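Local atomic coordinates of aerolysin-like protein (Bombina maxima, PDB entry 6LH8), a protein that belongs to the aerolysin family of pore-forming toxins and probably takes part in, or regulates, membrane pore formation in the toad Bombina maxima. Residues 39-44 and 96-101; 113-118 and 147-152. One frame throughout, in Å; residues are numbered along the deposited sequence.

Interaction 1: residues 39-44 and 96-101; sequences LKERHF and EDKVTM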
loop_
_atom_site.group_PDB
_atom_site.type_symbol
_atom_site.label_atom_id
_atom_site.label_comp_id
_atom_site.label_asym_id
_atom_site.label_seq_id
_atom_site.Cartn_x
_atom_site.Cartn_y
_atom_site.Cartn_z
ATOM N N LEU A 39 -14.093 -9.084 -20.367
ATOM C CA LEU A 39 -14.643 -8.385 -19.213
ATOM C C LEU A 39 -14.701 -6.895 -19.498
ATOM O O LEU A 39 -13.845 -6.345 -20.194
ATOM C CB LEU A 39 -13.801 -8.596 -17.931
ATOM C CG LEU A 39 -13.723 -9.918 -17.164
ATOM C CD1 LEU A 39 -13.061 -11.017 -17.977
ATOM C CD2 LEU A 39 -12.961 -9.688 -15.875
ATOM N N LYS A 40 -15.707 -6.242 -18.923
ATOM C CA LYS A 40 -15.787 -4.789 -19.008
ATOM C C LYS A 40 -14.828 -4.123 -18.030
ATOM O O LYS A 40 -14.217 -3.101 -18.350
ATOM C CB LYS A 40 -17.219 -4.330 -18.732
ATOM C CG LYS A 40 -18.222 -4.762 -19.791
ATOM C CD LYS A 40 -18.930 -3.554 -20.401
ATOM C CE LYS A 40 -19.647 -3.934 -21.680
ATOM N NZ LYS A 40 -20.657 -4.994 -21.407
ATOM N N GLU A 41 -14.729 -4.664 -16.820
ATOM C CA GLU A 41 -13.867 -4.125 -15.780
ATOM C C GLU A 41 -13.289 -5.291 -15.002
ATOM O O GLU A 41 -13.902 -6.359 -14.924
ATOM C CB GLU A 41 -14.615 -3.214 -14.812
ATOM C CG GLU A 41 -15.406 -2.102 -15.453
ATOM C CD GLU A 41 -16.427 -1.520 -14.505
ATOM O OE1 GLU A 41 -17.251 -2.300 -13.970
ATOM O OE2 GLU A 41 -16.386 -0.289 -14.285
ATOM N N ARG A 42 -12.101 -5.088 -14.443
ATOM C CA ARG A 42 -11.524 -6.047 -13.511
ATOM C C ARG A 42 -11.430 -5.398 -12.138
ATOM O O ARG A 42 -11.203 -4.195 -12.027
ATOM C CB ARG A 42 -10.143 -6.521 -13.966
ATOM C CG ARG A 42 -9.954 -7.985 -13.710
ATOM C CD ARG A 42 -8.756 -8.549 -14.431
ATOM N NE ARG A 42 -8.004 -9.327 -13.473
ATOM C CZ ARG A 42 -6.953 -10.073 -13.768
ATOM N NH1 ARG A 42 -6.526 -10.161 -15.024
ATOM N NH2 ARG A 42 -6.342 -10.725 -12.803
ATOM N N HIS A 43 -11.625 -6.197 -11.090
ATOM C CA HIS A 43 -11.633 -5.702 -9.725
ATOM C C HIS A 43 -10.466 -6.320 -8.976
ATOM O O HIS A 43 -10.278 -7.538 -9.021
ATOM C CB HIS A 43 -12.960 -6.053 -9.030
ATOM C CG HIS A 43 -14.170 -5.597 -9.790
ATOM N ND1 HIS A 43 -14.886 -4.476 -9.434
ATOM C CD2 HIS A 43 -14.778 -6.104 -10.888
ATOM C CE1 HIS A 43 -15.898 -4.319 -10.273
ATOM N NE2 HIS A 43 -15.850 -5.286 -11.167
ATOM N N PHE A 44 -9.688 -5.480 -8.299
ATOM C CA PHE A 44 -8.508 -5.918 -7.572
ATOM C C PHE A 44 -8.559 -5.405 -6.141
ATOM O O PHE A 44 -9.103 -4.334 -5.863
ATOM C CB PHE A 44 -7.214 -5.408 -8.216
ATOM C CG PHE A 44 -7.022 -5.832 -9.638
ATOM C CD1 PHE A 44 -7.526 -5.064 -10.674
ATOM C CD2 PHE A 44 -6.282 -6.962 -9.944
ATOM C CE1 PHE A 44 -7.316 -5.446 -11.993
ATOM C CE2 PHE A 44 -6.069 -7.343 -11.242
ATOM C CZ PHE A 44 -6.586 -6.590 -12.272
ATOM N N GLU A 96 -11.073 -1.323 -2.979
ATOM C CA GLU A 96 -11.309 -1.991 -4.249
ATOM C C GLU A 96 -10.769 -1.110 -5.364
ATOM O O GLU A 96 -11.104 0.072 -5.446
ATOM C CB GLU A 96 -12.796 -2.265 -4.470
ATOM C CG GLU A 96 -13.054 -3.094 -5.727
ATOM C CD GLU A 96 -14.517 -3.105 -6.149
ATOM O OE1 GLU A 96 -14.990 -2.107 -6.741
ATOM O OE2 GLU A 96 -15.186 -4.119 -5.895
ATOM N N ASP A 97 -9.903 -1.675 -6.192
ATOM C CA ASP A 97 -9.334 -0.976 -7.334
ATOM C C ASP A 97 -10.003 -1.541 -8.582
ATOM O O ASP A 97 -9.775 -2.700 -8.939
ATOM C CB ASP A 97 -7.820 -1.179 -7.350
ATOM C CG ASP A 97 -7.127 -0.405 -8.437
ATOM O OD1 ASP A 97 -7.746 0.509 -9.014
ATOM O OD2 ASP A 97 -5.947 -0.713 -8.700
ATOM N N LYS A 98 -10.839 -0.737 -9.234
ATOM C CA LYS A 98 -11.591 -1.171 -10.406
ATOM C C LYS A 98 -10.950 -0.591 -11.661
ATOM O O LYS A 98 -10.711 0.616 -11.733
ATOM C CB LYS A 98 -13.055 -0.728 -10.286
ATOM C CG LYS A 98 -13.916 -1.052 -11.477
ATOM C CD LYS A 98 -15.392 -0.857 -11.142
ATOM C CE LYS A 98 -15.627 0.411 -10.340
ATOM N NZ LYS A 98 -17.087 0.713 -10.257
ATOM N N VAL A 99 -10.656 -1.451 -12.631
ATOM C CA VAL A 99 -9.881 -1.091 -13.817
ATOM C C VAL A 99 -10.721 -1.379 -15.055
ATOM O O VAL A 99 -11.137 -2.525 -15.279
ATOM C CB VAL A 99 -8.554 -1.861 -13.873
ATOM C CG1 VAL A 99 -7.712 -1.371 -15.041
ATOM C CG2 VAL A 99 -7.796 -1.700 -12.563
ATOM N N THR A 100 -10.955 -0.357 -15.869
ATOM C CA THR A 100 -11.715 -0.554 -17.101
ATOM C C THR A 100 -10.884 -1.297 -18.144
ATOM O O THR A 100 -9.714 -0.975 -18.362
ATOM C CB THR A 100 -12.175 0.794 -17.665
ATOM O OG1 THR A 100 -12.908 1.509 -16.667
ATOM C CG2 THR A 100 -13.072 0.592 -18.903
ATOM N N MET A 101 -11.494 -2.289 -18.795
ATOM C CA MET A 101 -10.851 -3.064 -19.846
ATOM C C MET A 101 -11.188 -2.484 -21.210
ATOM O O MET A 101 -12.176 -1.761 -21.357
ATOM C CB MET A 101 -11.302 -4.523 -19.787
ATOM C CG MET A 101 -10.941 -5.272 -18.486
ATOM S SD MET A 101 -9.186 -5.679 -18.322
ATOM C CE MET A 101 -8.656 -4.395 -17.229
HETATM O O HOH W 1 -14.836 -2.145 -20.952
#
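E41 and H43 both lean on the shaft of K98 across an antiparallel pair of beta strands, 41-53 with 90-100, the latter the outermost strand on this side of the protein's long sheet. The K98 chain starts out anti to its own backbone N (chi1 177°) and bends at CD, and that methylene is where its neighbours meet it. The E41 carboxylate crosses it at a slant, OE2 lying 3.3 Å from K98 CD; the charge attraction stays long-range, because K98 NZ is 4.2 Å from the same OE2. The H43 imidazole runs beside the lysine and points the same way, with its CE1 3.6 Å from K98 CD. E96 comes up to the ring at its edge, by ND1: its OE1 lies in the ring plane, the carboxylate being turned 64° against the imidazole, and at 3.6 Å from H43 ND1 the approach is loose.

The opposite face carries R42, F44, D97 and V99. Here the F44 ring has the carbonyl oxygen of D97 at its edge, in plane, and crosses V99 obliquely, with CE1 3.8 Å from V99 CG2. R42 sends its guanidinium away from strand 90-100 to a salt bridge with D23, so across this pair it offers mostly CB, which only comes near the M101 CE methyl. Paired main-chain bonds link R42 with V99 and F44 with D97.

Past the end of the strands the backbone puts M101 CB 3.2 Å from L39 O, while bends further out in the side chain bring CE round toward R42. The M101 amide still bonds to K40 O, from above the carbonyl plane. One water closes this corner, donating to K40 O at 2.8 Å and to M101 O at 2.7 Å.

Interaction 2: residues 113-118 and 147-152; sequences VILTRN and INAEVN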
loop_
_atom_site.group_PDB
_atom_site.type_symbol
_atom_site.label_atom_id
_atom_site.label_comp_id
_atom_site.label_asym_id
_atom_site.label_seq_id
_atom_site.Cartn_x
_atom_site.Cartn_y
_atom_site.Cartn_z
ATOM N N VAL A 113 -3.468 -6.823 -22.765
ATOM C CA VAL A 113 -3.596 -5.926 -21.622
ATOM C C VAL A 113 -2.549 -6.334 -20.595
ATOM O O VAL A 113 -2.561 -7.471 -20.115
ATOM C CB VAL A 113 -5.000 -5.979 -20.994
ATOM C CG1 VAL A 113 -5.191 -4.794 -20.068
ATOM C CG2 VAL A 113 -6.079 -6.006 -22.060
ATOM N N ILE A 114 -1.664 -5.402 -20.246
ATOM C CA ILE A 114 -0.646 -5.597 -19.218
ATOM C C ILE A 114 -1.064 -4.762 -18.019
ATOM O O ILE A 114 -1.232 -3.541 -18.137
ATOM C CB ILE A 114 0.754 -5.181 -19.698
ATOM C CG1 ILE A 114 1.118 -5.905 -20.995
ATOM C CG2 ILE A 114 1.791 -5.433 -18.575
ATOM C CD1 ILE A 114 1.385 -7.371 -20.823
ATOM N N LEU A 115 -1.255 -5.416 -16.877
ATOM C CA LEU A 115 -1.724 -4.760 -15.663
ATOM C C LEU A 115 -0.557 -4.606 -14.695
ATOM O O LEU A 115 0.053 -5.605 -14.305
ATOM C CB LEU A 115 -2.854 -5.576 -15.032
ATOM C CG LEU A 115 -4.025 -5.661 -16.012
ATOM C CD1 LEU A 115 -4.656 -7.038 -16.020
ATOM C CD2 LEU A 115 -5.053 -4.610 -15.671
ATOM N N THR A 116 -0.239 -3.365 -14.315
ATOM C CA THR A 116 0.883 -3.112 -13.411
ATOM C C THR A 116 0.476 -2.186 -12.276
ATOM O O THR A 116 -0.485 -1.425 -12.384
ATOM C CB THR A 116 2.080 -2.465 -14.124
ATOM O OG1 THR A 116 1.663 -1.236 -14.739
ATOM C CG2 THR A 116 2.673 -3.394 -15.156
ATOM N N ARG A 117 1.241 -2.243 -11.181
ATOM C CA ARG A 117 1.097 -1.245 -10.124
ATOM C C ARG A 117 2.429 -1.055 -9.416
ATOM O O ARG A 117 3.282 -1.945 -9.406
ATOM C CB ARG A 117 0.001 -1.618 -9.121
ATOM C CG ARG A 117 0.263 -2.829 -8.287
ATOM C CD ARG A 117 -0.890 -3.066 -7.294
ATOM N NE ARG A 117 -0.875 -4.432 -6.771
ATOM C CZ ARG A 117 -1.926 -5.039 -6.228
ATOM N NH1 ARG A 117 -3.096 -4.409 -6.136
ATOM N NH2 ARG A 117 -1.809 -6.277 -5.769
ATOM N N ASN A 118 2.589 0.119 -8.812
ATOM C CA ASN A 118 3.753 0.395 -7.977
ATOM C C ASN A 118 3.556 -0.242 -6.615
ATOM O O ASN A 118 2.452 -0.237 -6.068
ATOM C CB ASN A 118 3.965 1.903 -7.797
ATOM C CG ASN A 118 4.323 2.617 -9.095
ATOM O OD1 ASN A 118 4.992 2.060 -9.967
ATOM N ND2 ASN A 118 3.887 3.869 -9.217
ATOM N N ILE A 147 -3.822 0.332 -10.104
ATOM C CA ILE A 147 -3.343 -0.481 -11.214
ATOM C C ILE A 147 -3.515 0.286 -12.519
ATOM O O ILE A 147 -4.548 0.925 -12.755
ATOM C CB ILE A 147 -4.084 -1.828 -11.244
ATOM C CG1 ILE A 147 -3.485 -2.732 -10.161
ATOM C CG2 ILE A 147 -4.016 -2.471 -12.633
ATOM C CD1 ILE A 147 -4.170 -4.036 -10.013
ATOM N N ASN A 148 -2.494 0.219 -13.367
ATOM C CA ASN A 148 -2.557 0.723 -14.729
ATOM C C ASN A 148 -2.746 -0.428 -15.710
ATOM O O ASN A 148 -2.108 -1.476 -15.581
ATOM C CB ASN A 148 -1.284 1.486 -15.089
ATOM C CG ASN A 148 -1.298 1.962 -16.518
ATOM O OD1 ASN A 148 -0.748 1.312 -17.413
ATOM N ND2 ASN A 148 -1.977 3.082 -16.754
ATOM N N ALA A 149 -3.619 -0.220 -16.699
ATOM C CA ALA A 149 -3.830 -1.164 -17.791
ATOM C C ALA A 149 -3.217 -0.589 -19.058
ATOM O O ALA A 149 -3.640 0.473 -19.529
ATOM C CB ALA A 149 -5.318 -1.446 -18.006
ATOM N N GLU A 150 -2.226 -1.286 -19.606
ATOM C CA GLU A 150 -1.626 -0.910 -20.879
ATOM C C GLU A 150 -2.156 -1.855 -21.947
ATOM O O GLU A 150 -2.008 -3.075 -21.828
ATOM C CB GLU A 150 -0.099 -0.960 -20.811
ATOM C CG GLU A 150 0.583 -0.557 -22.118
ATOM C CD GLU A 150 2.094 -0.682 -22.069
ATOM O OE1 GLU A 150 2.598 -1.655 -21.472
ATOM O OE2 GLU A 150 2.780 0.193 -22.642
ATOM N N VAL A 151 -2.795 -1.299 -22.973
ATOM C CA VAL A 151 -3.376 -2.093 -24.050
ATOM C C VAL A 151 -2.495 -1.924 -25.277
ATOM O O VAL A 151 -2.286 -0.802 -25.752
ATOM C CB VAL A 151 -4.827 -1.683 -24.350
ATOM C CG1 VAL A 151 -5.370 -2.493 -25.520
ATOM C CG2 VAL A 151 -5.700 -1.883 -23.115
ATOM N N ASN A 152 -1.960 -3.033 -25.771
ATOM C CA ASN A 152 -1.118 -3.040 -26.956
ATOM C C ASN A 152 -1.832 -3.808 -28.053
ATOM O O ASN A 152 -2.357 -4.900 -27.807
ATOM C CB ASN A 152 0.244 -3.666 -26.660
ATOM C CG ASN A 152 0.990 -2.936 -25.568
ATOM O OD1 ASN A 152 0.963 -1.708 -25.499
ATOM N ND2 ASN A 152 1.662 -3.687 -24.704
HETATM O O HOH W 2 0.593 -1.459 -17.348
#
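A149 offers no more than a methyl, and the side chains of V113 and L115 fill in around it. This is the antiparallel beta hairpin of strands 110-130 and 133-154, whose segments here have N-to-C directions 159° apart. On the face made by V113, L115, A149 and V151, V113 CG1 lies 3.9 Å from A149 CB, and L115 CD2 reaches the same methyl at 3.9 Å from the other direction along the strand. The small residue is a dip in the relief, with a branched neighbour on each flank. L115 CD2 also meets I147 CG2 at 3.9 Å, the two chains crossing at a slant. The other branch of I147 runs the opposite way: its CG1 rests 3.8 Å from R117 CB and follows the arginine as far as CD, wedging the isoleucine between the CD2 branch of L115 and the stem of R117. R117 starts from the cramped rotamer with CG between N and C (chi1 66°), then runs extended to NE; the guanidinium hydrogen-bonds the D45 carbonyl and forms a salt bridge with E119.

The reverse face is more polar. T116 and N148 lie side by side and point the same way, and a water beside them, 2.8 Å from T116 OG1 and 2.9 Å from I114 O, makes a longer bond to N148 OD1, joining the strands. Two pairs of backbone hydrogen bonds, I114 with E150 and T116 with N148, hold the strands in step between the two faces.

On its far side, strand 110-130 is bonded to strand 4-28, V113 pairing with M25, L115 with V22 and D23, and R117 with V20. P102 touches V113 and V151, and from strand 41-53 R42 touches L115 and F44 touches I147.

Interactions 1 and 2 follow one another along the chain, and their centres are 11 Å apart. Strand 41-53 separates 90-100 from 133-154 in the sheet order, yet side chains of interaction 1 pack directly on those of interaction 2. The closest packing is F44 CG against I147 CD1 at 3.4 Å. D97 OD2 meets I147 N at 2.8 Å, a probable hydrogen bond that ties strand 90-100 to residues 147-152. V99 CG1 lies 3.8 Å from A149 CB, and the R42 guanidinium, through NH1, packs on L115 CD1 at 3.8 Å. These side chains thus meet between the two contacts, whose centres lie about 18 and 17 Å from the centre of the chain.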